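PDB 5FCZ: B-N-acetylhexosaminidase from Streptomyces plicatus, which probably hydrolyses the glycosidic bond of terminal, non-reducing N-acetylhexosamine residues, as a glycoside hydrolase of family 20. Local coordinates for residues R168-V173 against G226-A231; Y313-G318 against T346-H351; P394-Y399 against V420-D425; L410-A415 against W448-S453. All blocks are in the same frame, centred on the assembly; numbering follows the deposited sequence.

In the fold
All four contacts lie in the family 20 catalytic domain, a TIM barrel, and each reaches the bound thioamide sugar analogue. Interaction 2 is the buried one: two neighbouring parallel strands joined by backbone hydrogen bonds and packed rings. The other three are partly buried: interaction 4 joins two loops after barrel strands; interactions 1 and 3 set such a loop against the start of helix 230-242 and helix 420-424. Interaction 1 rests on aromatic rings and one hydroxyl bond, interaction 3 on arginines and carbonyl oxygens, interaction 4 on leucines and a threonine. Interactions 3 and 4 share the connection after strand 389-392, their segments alternating along the chain. Interactions 1 and 4 meet through His169 and Thr449.

Interaction 1 (R168-V173 against G226-A231); sequences RHFFGV and GYYTKA. With TNX (1,5-anhydro-2-deoxy-2-(ethanethioylamino)-D-arabino-hex-1-enitol), chain B.
Phe170 lays one face of its ring over the backbone of Gly226, whose CA makes a CH-pi contact 3.9 Å from the ring centroid; Tyr227 N sits nearer the rim on that same side. CG anti to the backbone N (chi1 -179°) carries the ring across to the other loop, and a side chain on Gly226 would collide with it. Tyr228 supplies the second apolar partner: its CE1 comes within 3.4 Å of Phe170 CE1, the two ring planes inclined at 47°. Val173 CG2 adds a looser touch on Tyr228 CD1. With an alanine at Phe170, the Gly226 backbone and the Tyr228 ring would probably lose their shared cover, opening a gap between the loops.

The polar link is a hydrogen bond from Tyr228 OH to Phe171 O, 2.7 Å long and almost straight onto the carbonyl. At the start of the same loop, Arg168 grips the sugar analogue, NH1 bonding to O4 at 2.9 Å and NH2 to O3 at 2.8 Å, while Asp165 and Asp197 pair with its guanidinium.

Segment 168-173 runs from strand 159-165 into helix 173-184, with Gly172 as N-cap; segment 226-231 enters helix 230-242, whose Ile236 touches both Val173 and Tyr228.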
# COMPACT_ATOMS: atom_id res chain seq x y z
N ARG A 168 -3.79 2.14 -16.09
CA ARG A 168 -2.96 1.83 -17.25
C ARG A 168 -3.29 0.44 -17.78
O ARG A 168 -3.62 0.29 -18.96
CB ARG A 168 -1.49 1.96 -16.92
CG ARG A 168 -0.99 3.32 -17.19
CD ARG A 168 -1.87 4.41 -16.53
NE ARG A 168 -1.29 5.72 -16.79
CZ ARG A 168 -0.31 6.27 -16.08
NH1 ARG A 168 0.21 5.66 -15.01
NH2 ARG A 168 0.17 7.44 -16.46
N HIS A 169 -3.23 -0.57 -16.92
CA HIS A 169 -3.93 -1.82 -17.15
C HIS A 169 -4.91 -2.04 -16.01
O HIS A 169 -4.58 -1.81 -14.84
CB HIS A 169 -2.98 -2.99 -17.24
CG HIS A 169 -2.22 -3.03 -18.51
ND1 HIS A 169 -0.99 -2.42 -18.68
CD2 HIS A 169 -2.54 -3.58 -19.70
CE1 HIS A 169 -0.58 -2.61 -19.92
NE2 HIS A 169 -1.50 -3.31 -20.56
N PHE A 170 -6.13 -2.46 -16.35
CA PHE A 170 -7.17 -2.70 -15.37
C PHE A 170 -6.98 -4.03 -14.69
O PHE A 170 -6.59 -5.01 -15.32
CB PHE A 170 -8.54 -2.68 -16.02
CG PHE A 170 -9.67 -2.90 -15.07
CD1 PHE A 170 -9.93 -1.98 -14.08
CD2 PHE A 170 -10.47 -4.00 -15.17
CE1 PHE A 170 -10.97 -2.17 -13.20
CE2 PHE A 170 -11.53 -4.18 -14.29
CZ PHE A 170 -11.77 -3.28 -13.32
N PHE A 171 -7.26 -4.07 -13.39
CA PHE A 171 -7.26 -5.28 -12.59
C PHE A 171 -8.57 -5.34 -11.84
O PHE A 171 -8.97 -4.35 -11.21
CB PHE A 171 -6.07 -5.31 -11.64
CG PHE A 171 -4.74 -5.33 -12.33
CD1 PHE A 171 -4.17 -4.14 -12.77
CD2 PHE A 171 -4.07 -6.53 -12.57
CE1 PHE A 171 -2.95 -4.15 -13.44
CE2 PHE A 171 -2.83 -6.53 -13.26
CZ PHE A 171 -2.28 -5.34 -13.68
N GLY A 172 -9.27 -6.46 -11.96
CA GLY A 172 -10.56 -6.65 -11.34
C GLY A 172 -10.48 -6.84 -9.84
O GLY A 172 -9.40 -6.87 -9.23
N VAL A 173 -11.67 -6.96 -9.24
CA VAL A 173 -11.81 -7.06 -7.79
C VAL A 173 -10.93 -8.18 -7.26
O VAL A 173 -10.17 -8.00 -6.29
CB VAL A 173 -13.29 -7.28 -7.39
CG1 VAL A 173 -13.45 -7.57 -5.90
CG2 VAL A 173 -14.14 -6.03 -7.74
N GLY A 226 -12.00 -1.87 -18.51
CA GLY A 226 -12.83 -2.29 -17.41
C GLY A 226 -13.00 -1.15 -16.42
O GLY A 226 -12.41 -0.08 -16.55
N TYR A 227 -13.85 -1.41 -15.43
CA TYR A 227 -14.12 -0.44 -14.37
C TYR A 227 -14.88 -1.15 -13.27
O TYR A 227 -15.41 -2.25 -13.45
CB TYR A 227 -14.93 0.74 -14.88
CG TYR A 227 -16.29 0.40 -15.39
CD1 TYR A 227 -17.38 0.45 -14.57
CD2 TYR A 227 -16.49 0.08 -16.72
CE1 TYR A 227 -18.66 0.17 -15.05
CE2 TYR A 227 -17.74 -0.21 -17.21
CZ TYR A 227 -18.84 -0.16 -16.36
OH TYR A 227 -20.11 -0.45 -16.83
N TYR A 228 -14.95 -0.48 -12.12
CA TYR A 228 -15.67 -0.96 -10.95
C TYR A 228 -17.03 -0.29 -10.92
O TYR A 228 -17.12 0.95 -10.87
CB TYR A 228 -14.93 -0.64 -9.66
CG TYR A 228 -13.47 -1.04 -9.65
CD1 TYR A 228 -13.08 -2.34 -9.91
CD2 TYR A 228 -12.48 -0.10 -9.40
CE1 TYR A 228 -11.75 -2.68 -9.93
CE2 TYR A 228 -11.15 -0.45 -9.40
CZ TYR A 228 -10.79 -1.74 -9.67
OH TYR A 228 -9.45 -2.11 -9.70
N THR A 229 -18.07 -1.11 -10.94
CA THR A 229 -19.36 -0.66 -10.46
C THR A 229 -19.22 -0.20 -9.01
O THR A 229 -18.25 -0.52 -8.32
CB THR A 229 -20.39 -1.79 -10.56
OG1 THR A 229 -19.99 -2.90 -9.74
CG2 THR A 229 -20.52 -2.23 -12.00
N LYS A 230 -20.21 0.56 -8.54
CA LYS A 230 -20.20 0.96 -7.13
C LYS A 230 -20.08 -0.26 -6.23
O LYS A 230 -19.36 -0.23 -5.23
CB LYS A 230 -21.47 1.74 -6.79
CG LYS A 230 -21.73 2.96 -7.71
CD LYS A 230 -21.03 4.22 -7.19
CE LYS A 230 -21.49 5.51 -7.88
NZ LYS A 230 -21.41 6.70 -6.95
N ALA A 231 -20.78 -1.34 -6.57
CA ALA A 231 -20.77 -2.51 -5.71
C ALA A 231 -19.39 -3.16 -5.68
O ALA A 231 -18.88 -3.54 -4.62
CB ALA A 231 -21.84 -3.51 -6.18
C1 TNX B . 5.11 9.33 -13.83
S7 TNX B . 4.91 9.10 -11.05
C2 TNX B . 3.85 9.41 -13.47
C3 TNX B . 2.88 8.26 -13.81
C4 TNX B . 3.75 7.14 -14.43
C5 TNX B . 5.06 6.97 -13.61
C6 TNX B . 5.95 5.96 -14.31
C7 TNX B . 3.73 10.25 -11.33
C8 TNX B . 3.04 10.97 -10.18
N2 TNX B . 3.41 10.46 -12.60
O3 TNX B . 1.86 8.72 -14.65
O4 TNX B . 3.01 5.96 -14.41
O5 TNX B . 5.81 8.20 -13.51
O6 TNX B . 6.85 5.43 -13.38

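Interaction 2 (Y313-G318 against T346-H351); sequences YLHIGG and TVVGWH. With TNX (1,5-anhydro-2-deoxy-2-(ethanethioylamino)-D-arabino-hex-1-enitol), chain B.
His315 turns the edge of its imidazole toward one face of the Trp350 indole, CE1 lying 3.7 Å from Trp350 NE1 with the planes 54° apart. The opposite indole face receives the thioacetamide methyl of the bound analogue, C8 being 3.6 Å from Trp350 CD2 and centred over the ring system, so the tryptophan is held between protein and ligand. With CG anti to the backbone N (chi1 -154°), the imidazole swings over Val348 toward the indole. Val348 CG1 lies over a face of His315 in a CH-pi contact, 3.8 Å from the ring centroid. At the start of the strands the side chains of Tyr313 and Thr346 lie side by side, CD2 of the ring against Thr346 CB and CG2.

The backbones beneath are parallel. Leu314 N bonds to Thr346 O, Val348 N to Leu314 O, and Ile316 N to Val348 O, the last at 2.8 Å and directed nearly end-on at the carbonyl. Beyond these bridges Trp350 N reaches Gly317 O at 2.8 Å, fixing the backbone from which the indole springs. Strand 313-315, helix 326-342 and strand 346-350 form a beta-alpha-beta unit of the TIM barrel.

Further out, Gly317 N donates to His315 ND1 in the ring plane (3.2 Å) and helps fix the rotation of the imidazole. His315 NE2 is bonded to Gln365, its ring stacks with His192, and Trp350 NE1 bonds to Glu250. On the face carrying Leu314 and Val347, Val347 CG2 is met by Ile316 CD1 at 3.6 Å; both side chains pack against Val340 of helix 326-342, while Leu314 leans on helix 292-308.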
# COMPACT_ATOMS: atom_id res chain seq x y z
N TYR A 313 -9.15 10.26 3.49
CA TYR A 313 -8.41 11.00 2.47
C TYR A 313 -8.95 10.74 1.07
O TYR A 313 -9.37 9.61 0.75
CB TYR A 313 -6.91 10.64 2.50
CG TYR A 313 -6.33 10.53 3.88
CD1 TYR A 313 -6.35 9.33 4.55
CD2 TYR A 313 -5.79 11.63 4.53
CE1 TYR A 313 -5.83 9.21 5.81
CE2 TYR A 313 -5.27 11.52 5.81
CZ TYR A 313 -5.30 10.31 6.45
OH TYR A 313 -4.81 10.19 7.73
N LEU A 314 -8.94 11.80 0.24
CA LEU A 314 -9.11 11.73 -1.21
C LEU A 314 -7.88 12.33 -1.88
O LEU A 314 -7.45 13.43 -1.52
CB LEU A 314 -10.35 12.47 -1.74
CG LEU A 314 -11.73 12.06 -1.29
CD1 LEU A 314 -12.83 12.85 -2.05
CD2 LEU A 314 -11.92 10.58 -1.49
N HIS A 315 -7.32 11.61 -2.84
CA HIS A 315 -6.14 12.00 -3.58
C HIS A 315 -6.62 12.64 -4.88
O HIS A 315 -7.39 12.02 -5.62
CB HIS A 315 -5.33 10.74 -3.85
CG HIS A 315 -3.86 10.95 -4.05
ND1 HIS A 315 -3.34 11.79 -5.01
CD2 HIS A 315 -2.79 10.37 -3.44
CE1 HIS A 315 -2.02 11.75 -4.96
NE2 HIS A 315 -1.66 10.90 -4.02
N ILE A 316 -6.21 13.88 -5.14
CA ILE A 316 -6.60 14.56 -6.37
C ILE A 316 -5.45 14.63 -7.37
O ILE A 316 -5.53 15.37 -8.35
CB ILE A 316 -7.13 15.99 -6.09
CG1 ILE A 316 -6.07 16.87 -5.41
CG2 ILE A 316 -8.32 15.94 -5.22
CD1 ILE A 316 -6.52 18.26 -5.21
N GLY A 317 -4.38 13.90 -7.13
CA GLY A 317 -3.25 13.90 -8.03
C GLY A 317 -2.53 15.23 -8.15
O GLY A 317 -1.96 15.73 -7.17
N GLY A 318 -2.56 15.79 -9.36
CA GLY A 318 -1.89 17.03 -9.69
C GLY A 318 -0.55 16.89 -10.38
O GLY A 318 0.11 17.90 -10.63
N THR A 346 -9.79 14.78 3.80
CA THR A 346 -8.49 15.43 3.76
C THR A 346 -7.86 15.28 2.37
O THR A 346 -7.85 14.19 1.80
CB THR A 346 -7.60 14.81 4.84
OG1 THR A 346 -8.15 15.13 6.12
CG2 THR A 346 -6.15 15.32 4.79
N VAL A 347 -7.36 16.39 1.80
CA VAL A 347 -6.83 16.32 0.44
C VAL A 347 -5.40 15.80 0.47
O VAL A 347 -4.61 16.08 1.38
CB VAL A 347 -6.95 17.68 -0.29
CG1 VAL A 347 -6.30 18.75 0.46
CG2 VAL A 347 -6.31 17.62 -1.68
N VAL A 348 -5.10 14.94 -0.51
CA VAL A 348 -3.76 14.48 -0.83
C VAL A 348 -3.51 14.83 -2.29
O VAL A 348 -4.41 14.69 -3.13
CB VAL A 348 -3.59 12.96 -0.58
CG1 VAL A 348 -2.13 12.52 -0.77
CG2 VAL A 348 -4.09 12.57 0.80
N GLY A 349 -2.30 15.30 -2.58
CA GLY A 349 -1.87 15.52 -3.94
C GLY A 349 -0.42 15.12 -4.10
O GLY A 349 0.33 15.05 -3.13
N TRP A 350 -0.04 14.84 -5.33
CA TRP A 350 1.38 14.72 -5.63
C TRP A 350 2.06 16.05 -5.31
O TRP A 350 1.39 17.08 -5.18
CB TRP A 350 1.57 14.29 -7.09
CG TRP A 350 0.94 12.94 -7.42
CD1 TRP A 350 -0.20 12.71 -8.16
CD2 TRP A 350 1.43 11.65 -7.05
NE1 TRP A 350 -0.44 11.35 -8.26
CE2 TRP A 350 0.54 10.68 -7.58
CE3 TRP A 350 2.54 11.22 -6.31
CZ2 TRP A 350 0.73 9.31 -7.39
CZ3 TRP A 350 2.72 9.85 -6.12
CH2 TRP A 350 1.83 8.92 -6.65
N HIS A 351 3.39 16.05 -5.16
CA HIS A 351 4.05 17.21 -4.55
C HIS A 351 4.09 18.44 -5.47
O HIS A 351 4.50 19.53 -5.03
CB HIS A 351 5.48 16.85 -4.09
CG HIS A 351 6.45 16.72 -5.21
ND1 HIS A 351 6.68 15.52 -5.85
CD2 HIS A 351 7.22 17.63 -5.84
CE1 HIS A 351 7.55 15.70 -6.81
NE2 HIS A 351 7.89 16.98 -6.84
C1 TNX B . 5.11 9.33 -13.83
S7 TNX B . 4.91 9.10 -11.05
C2 TNX B . 3.85 9.41 -13.47
C3 TNX B . 2.88 8.26 -13.81
C4 TNX B . 3.75 7.14 -14.43
C5 TNX B . 5.06 6.97 -13.61
C6 TNX B . 5.95 5.96 -14.31
C7 TNX B . 3.73 10.25 -11.33
C8 TNX B . 3.04 10.97 -10.18
N2 TNX B . 3.41 10.46 -12.60
O3 TNX B . 1.86 8.72 -14.65
O4 TNX B . 3.01 5.96 -14.41
O5 TNX B . 5.81 8.20 -13.51
O6 TNX B . 6.85 5.43 -13.38

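Interaction 3 (P394-Y399 against V420-D425); sequences PADRTY and VQRSYD. With TNX (1,5-anhydro-2-deoxy-2-(ethanethioylamino)-D-arabino-hex-1-enitol), chain B.
Arg397 and Arg422 lay their guanidinium groups over one another where a loop following barrel strand 389-392 meets the short helix 420-424 of the TIM-barrel domain. The planes are 34° apart, with Arg397 NH2 3.5 Å from Arg422 NH1. These like charges are probably eased by carboxylates: Arg422 NH2 forms a salt bridge with Asp396 OD2 at 3.0 Å, weak as a hydrogen bond, and a further one with Asp370. Asp396 OD2 also accepts from the backbone N of Asp370. Arg422, its chain extended from CG to NE, reaches across to the loop and sets NE 2.9 Å from Asp396 O, again a weak bond.

In the other direction Arg397 serves the helix backbone. A bend in its chain (chi2 -73°) brings NH1 to Arg422 O at 2.9 Å, in the carbonyl plane on a lone pair, with an N-H...O angle of 143°. A leucine in place of Arg397 would probably leave Arg422 O without this donor, the bridging water without one of its partners and the face of the Arg422 guanidinium without the flat group over it. Ser423 OG lies 3.0 Å from Arg397 O, a weak bond whose proton has another acceptor within reach.

Each segment is also braced internally. Pro394 O accepts from both Arg397 N and Thr398 N, closing the turn of the loop, and Gln421 NE2 bonds to Asp425 OD2 from above the carboxylate plane. One water joins the two sides, accepting from Arg397 NH2 at 3.1 Å and donating to Asp425 O at 3.3 Å.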
# COMPACT_ATOMS: atom_id res chain seq x y z
N PRO A 394 10.00 8.40 -3.25
CA PRO A 394 10.94 8.78 -4.32
C PRO A 394 10.99 7.74 -5.43
O PRO A 394 10.98 6.53 -5.18
CB PRO A 394 12.30 8.90 -3.60
CG PRO A 394 12.03 8.87 -2.13
CD PRO A 394 10.67 8.21 -1.95
N ALA A 395 11.06 8.24 -6.67
CA ALA A 395 10.91 7.38 -7.84
C ALA A 395 12.13 6.52 -8.06
O ALA A 395 12.04 5.48 -8.74
CB ALA A 395 10.62 8.23 -9.09
N ASP A 396 13.27 6.91 -7.49
CA ASP A 396 14.45 6.07 -7.50
C ASP A 396 14.64 5.35 -6.17
O ASP A 396 15.75 4.91 -5.85
CB ASP A 396 15.68 6.92 -7.86
CG ASP A 396 15.90 8.08 -6.90
OD1 ASP A 396 15.07 8.26 -5.98
OD2 ASP A 396 16.90 8.80 -7.06
N ARG A 397 13.57 5.24 -5.38
CA ARG A 397 13.58 4.40 -4.18
C ARG A 397 12.45 3.39 -4.12
O ARG A 397 12.70 2.20 -3.91
CB ARG A 397 13.52 5.28 -2.94
CG ARG A 397 14.67 6.23 -2.87
CD ARG A 397 15.95 5.51 -2.50
NE ARG A 397 17.08 6.44 -2.46
CZ ARG A 397 18.26 6.17 -1.92
NH1 ARG A 397 18.52 5.01 -1.36
NH2 ARG A 397 19.20 7.09 -1.95
N THR A 398 11.20 3.84 -4.27
CA THR A 398 10.07 2.99 -3.94
C THR A 398 9.11 2.75 -5.10
O THR A 398 8.04 2.19 -4.88
CB THR A 398 9.31 3.57 -2.75
OG1 THR A 398 8.75 4.82 -3.15
CG2 THR A 398 10.25 3.77 -1.53
N TYR A 399 9.45 3.14 -6.31
CA TYR A 399 8.58 2.89 -7.46
C TYR A 399 8.79 1.45 -7.87
O TYR A 399 9.83 1.12 -8.43
CB TYR A 399 8.89 3.85 -8.60
CG TYR A 399 8.09 5.15 -8.54
CD1 TYR A 399 7.73 5.69 -7.33
CD2 TYR A 399 7.69 5.82 -9.70
CE1 TYR A 399 6.99 6.85 -7.25
CE2 TYR A 399 6.97 6.94 -9.65
CZ TYR A 399 6.59 7.46 -8.40
OH TYR A 399 5.82 8.60 -8.28
N VAL A 420 17.57 -3.83 -4.94
CA VAL A 420 16.94 -4.07 -3.66
C VAL A 420 17.58 -3.20 -2.58
O VAL A 420 16.87 -2.58 -1.77
CB VAL A 420 17.01 -5.56 -3.31
CG1 VAL A 420 16.31 -5.80 -2.07
CG2 VAL A 420 16.40 -6.40 -4.42
N GLN A 421 18.92 -3.12 -2.57
CA GLN A 421 19.59 -2.32 -1.55
C GLN A 421 19.23 -0.85 -1.68
O GLN A 421 18.97 -0.17 -0.68
CB GLN A 421 21.10 -2.49 -1.63
CG GLN A 421 21.74 -1.66 -0.50
CD GLN A 421 23.23 -1.75 -0.38
OE1 GLN A 421 23.93 -2.53 -1.06
NE2 GLN A 421 23.74 -0.95 0.53
N ARG A 422 19.26 -0.32 -2.91
CA ARG A 422 18.93 1.09 -3.10
C ARG A 422 17.54 1.42 -2.57
O ARG A 422 17.34 2.46 -1.95
CB ARG A 422 19.02 1.47 -4.58
CG ARG A 422 18.63 2.93 -4.81
CD ARG A 422 19.04 3.55 -6.16
NE ARG A 422 18.64 4.96 -6.15
CZ ARG A 422 19.30 5.94 -5.53
NH1 ARG A 422 20.43 5.67 -4.91
NH2 ARG A 422 18.83 7.19 -5.51
N SER A 423 16.57 0.54 -2.84
CA SER A 423 15.18 0.79 -2.43
C SER A 423 15.05 0.84 -0.91
O SER A 423 14.21 1.59 -0.39
CB SER A 423 14.26 -0.29 -3.01
OG SER A 423 13.02 -0.29 -2.35
N TYR A 424 15.88 0.09 -0.19
CA TYR A 424 15.77 -0.06 1.25
C TYR A 424 16.63 0.93 2.03
O TYR A 424 16.23 1.36 3.12
CB TYR A 424 16.17 -1.49 1.65
CG TYR A 424 16.30 -1.70 3.14
CD1 TYR A 424 15.18 -1.83 3.94
CD2 TYR A 424 17.55 -1.72 3.74
CE1 TYR A 424 15.29 -2.00 5.32
CE2 TYR A 424 17.68 -1.89 5.11
CZ TYR A 424 16.56 -2.03 5.91
OH TYR A 424 16.71 -2.19 7.29
N ASP A 425 17.78 1.32 1.47
CA ASP A 425 18.90 1.84 2.25
C ASP A 425 18.86 3.37 2.33
O ASP A 425 19.65 4.07 1.70
CB ASP A 425 20.22 1.37 1.65
CG ASP A 425 21.41 1.52 2.59
OD1 ASP A 425 21.24 1.71 3.82
OD2 ASP A 425 22.54 1.41 2.09
C1 TNX B . 5.11 9.33 -13.83
S7 TNX B . 4.91 9.10 -11.05
C2 TNX B . 3.85 9.41 -13.47
C3 TNX B . 2.88 8.26 -13.81
C4 TNX B . 3.75 7.14 -14.43
C5 TNX B . 5.06 6.97 -13.61
C6 TNX B . 5.95 5.96 -14.31
C7 TNX B . 3.73 10.25 -11.33
C8 TNX B . 3.04 10.97 -10.18
N2 TNX B . 3.41 10.46 -12.60
O3 TNX B . 1.86 8.72 -14.65
O4 TNX B . 3.01 5.96 -14.41
O5 TNX B . 5.81 8.20 -13.51
O6 TNX B . 6.85 5.43 -13.38
O HOH W 1 21.25 6.57 0.27

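Interaction 4 (L410-A415 against W448-S453); sequences LGLSWA and WTETLS. With TNX (1,5-anhydro-2-deoxy-2-(ethanethioylamino)-D-arabino-hex-1-enitol), chain B.
Leu410 and Leu452 meet at an oblique angle, CD1 of the first 3.7 Å from CD2 of the second, while the other branch of Leu410 rests on the carbonyl of Thr451. Thr451 faces the opposing loop with both its branches. Its OG1, set between its own backbone N and carbonyl carbon (chi1 80°), accepts from Gly411 N at 3.0 Å with an N-H...O angle of 148°; its CG2 touches Leu412 CD2 at 3.7 Å.

The fork of Leu412 is shared between Thr451 and the ligand side: CD2 goes to the threonine, whereas CD1 lies in the plane of the Trp414 ring at its edge and comes 3.5 Å from C6 of the bound analogue. Trp414 uses its edge as well, NE1 pointing at O6 of the analogue in a nearly straight bond (2.9 Å, 175°). Trp448, by contrast, presents a face: C5 of the sugar ring lies over the indole, and O4 stands above its rim. Glu450 bends at chi2 and brings OE2 to O4, which donates to it at 2.6 Å. Arg168 NH1 makes a long, weak ion pair with this same carboxylate.

Segments 410-415 and 448-453, in the loops after strands 389-392 and 440-447, thus join through leucine and threonine methyls and one threonine hydrogen bond, while Trp414 and Glu450 turn their polar ends to the ligand. Holding O4 and O6 by Glu450 and Trp414, with the sugar laid on Trp448, is consistent with a pocket that recognises a chain-terminal sugar.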
# COMPACT_ATOMS: atom_id res chain seq x y z
N LEU A 410 10.49 -6.32 -17.57
CA LEU A 410 9.35 -5.44 -17.37
C LEU A 410 9.80 -4.11 -16.75
O LEU A 410 10.95 -3.93 -16.38
CB LEU A 410 8.32 -6.15 -16.49
CG LEU A 410 7.71 -7.44 -17.07
CD1 LEU A 410 6.84 -8.12 -16.02
CD2 LEU A 410 6.90 -7.19 -18.35
N GLY A 411 8.85 -3.19 -16.57
CA GLY A 411 9.15 -1.95 -15.87
C GLY A 411 9.69 -0.86 -16.77
O GLY A 411 9.90 -1.02 -17.98
N LEU A 412 9.93 0.30 -16.15
CA LEU A 412 10.52 1.49 -16.73
C LEU A 412 11.90 1.79 -16.14
O LEU A 412 12.35 1.16 -15.18
CB LEU A 412 9.60 2.69 -16.52
CG LEU A 412 8.15 2.55 -17.05
CD1 LEU A 412 7.31 3.83 -16.76
CD2 LEU A 412 8.15 2.25 -18.51
N SER A 413 12.58 2.76 -16.74
CA SER A 413 13.91 3.15 -16.27
C SER A 413 14.11 4.66 -16.25
O SER A 413 15.23 5.11 -16.04
CB SER A 413 15.01 2.51 -17.16
OG SER A 413 14.78 2.82 -18.52
N TRP A 414 13.07 5.44 -16.45
CA TRP A 414 13.26 6.88 -16.51
C TRP A 414 13.90 7.41 -15.23
O TRP A 414 14.53 8.47 -15.25
CB TRP A 414 11.92 7.56 -16.77
CG TRP A 414 10.90 7.49 -15.65
CD1 TRP A 414 9.87 6.61 -15.54
CD2 TRP A 414 10.80 8.37 -14.52
NE1 TRP A 414 9.13 6.88 -14.40
CE2 TRP A 414 9.68 7.96 -13.76
CE3 TRP A 414 11.54 9.46 -14.07
CZ2 TRP A 414 9.28 8.60 -12.57
CZ3 TRP A 414 11.15 10.10 -12.89
CH2 TRP A 414 10.02 9.67 -12.16
N ALA A 415 13.74 6.70 -14.11
CA ALA A 415 14.34 7.09 -12.85
C ALA A 415 15.65 6.36 -12.58
O ALA A 415 16.11 6.32 -11.43
CB ALA A 415 13.36 6.82 -11.69
N TRP A 448 3.11 1.36 -10.73
CA TRP A 448 2.46 1.81 -11.96
C TRP A 448 2.41 0.68 -12.97
O TRP A 448 3.26 -0.21 -12.97
CB TRP A 448 3.20 3.02 -12.55
CG TRP A 448 3.31 4.15 -11.58
CD1 TRP A 448 4.36 4.40 -10.76
CD2 TRP A 448 2.34 5.15 -11.32
NE1 TRP A 448 4.10 5.50 -9.99
CE2 TRP A 448 2.86 5.99 -10.31
CE3 TRP A 448 1.05 5.42 -11.83
CZ2 TRP A 448 2.16 7.10 -9.82
CZ3 TRP A 448 0.36 6.52 -11.35
CH2 TRP A 448 0.93 7.36 -10.36
N THR A 449 1.38 0.69 -13.84
CA THR A 449 1.16 -0.47 -14.69
C THR A 449 1.22 -0.18 -16.21
O THR A 449 0.62 -0.90 -17.00
CB THR A 449 -0.15 -1.15 -14.29
OG1 THR A 449 -1.26 -0.25 -14.37
CG2 THR A 449 -0.05 -1.64 -12.86
N GLU A 450 2.03 0.80 -16.68
CA GLU A 450 2.23 0.92 -18.13
C GLU A 450 2.63 -0.41 -18.76
O GLU A 450 2.22 -0.71 -19.89
CB GLU A 450 3.31 1.95 -18.49
CG GLU A 450 2.83 3.37 -18.42
CD GLU A 450 3.03 3.97 -17.03
OE1 GLU A 450 3.16 3.21 -16.03
OE2 GLU A 450 3.06 5.21 -16.95
N THR A 451 3.42 -1.20 -18.05
CA THR A 451 4.08 -2.38 -18.60
C THR A 451 3.58 -3.67 -17.99
O THR A 451 4.07 -4.74 -18.36
CB THR A 451 5.62 -2.31 -18.39
OG1 THR A 451 5.94 -2.71 -17.06
CG2 THR A 451 6.18 -0.88 -18.60
N LEU A 452 2.62 -3.62 -17.07
CA LEU A 452 2.22 -4.79 -16.31
C LEU A 452 0.73 -5.07 -16.53
O LEU A 452 -0.12 -4.20 -16.30
CB LEU A 452 2.51 -4.60 -14.83
CG LEU A 452 3.91 -4.11 -14.46
CD1 LEU A 452 3.93 -3.80 -13.00
CD2 LEU A 452 4.94 -5.16 -14.81
N SER A 453 0.42 -6.30 -16.95
CA SER A 453 -0.94 -6.64 -17.29
C SER A 453 -1.48 -7.90 -16.62
O SER A 453 -2.61 -8.29 -16.94
CB SER A 453 -1.10 -6.80 -18.80
OG SER A 453 -0.14 -7.71 -19.31
C1 TNX B . 5.11 9.33 -13.83
S7 TNX B . 4.91 9.10 -11.05
C2 TNX B . 3.85 9.41 -13.47
C3 TNX B . 2.88 8.26 -13.81
C4 TNX B . 3.75 7.14 -14.43
C5 TNX B . 5.06 6.97 -13.61
C6 TNX B . 5.95 5.96 -14.31
C7 TNX B . 3.73 10.25 -11.33
C8 TNX B . 3.04 10.97 -10.18
N2 TNX B . 3.41 10.46 -12.60
O3 TNX B . 1.86 8.72 -14.65
O4 TNX B . 3.01 5.96 -14.41
O5 TNX B . 5.81 8.20 -13.51
O6 TNX B . 6.85 5.43 -13.38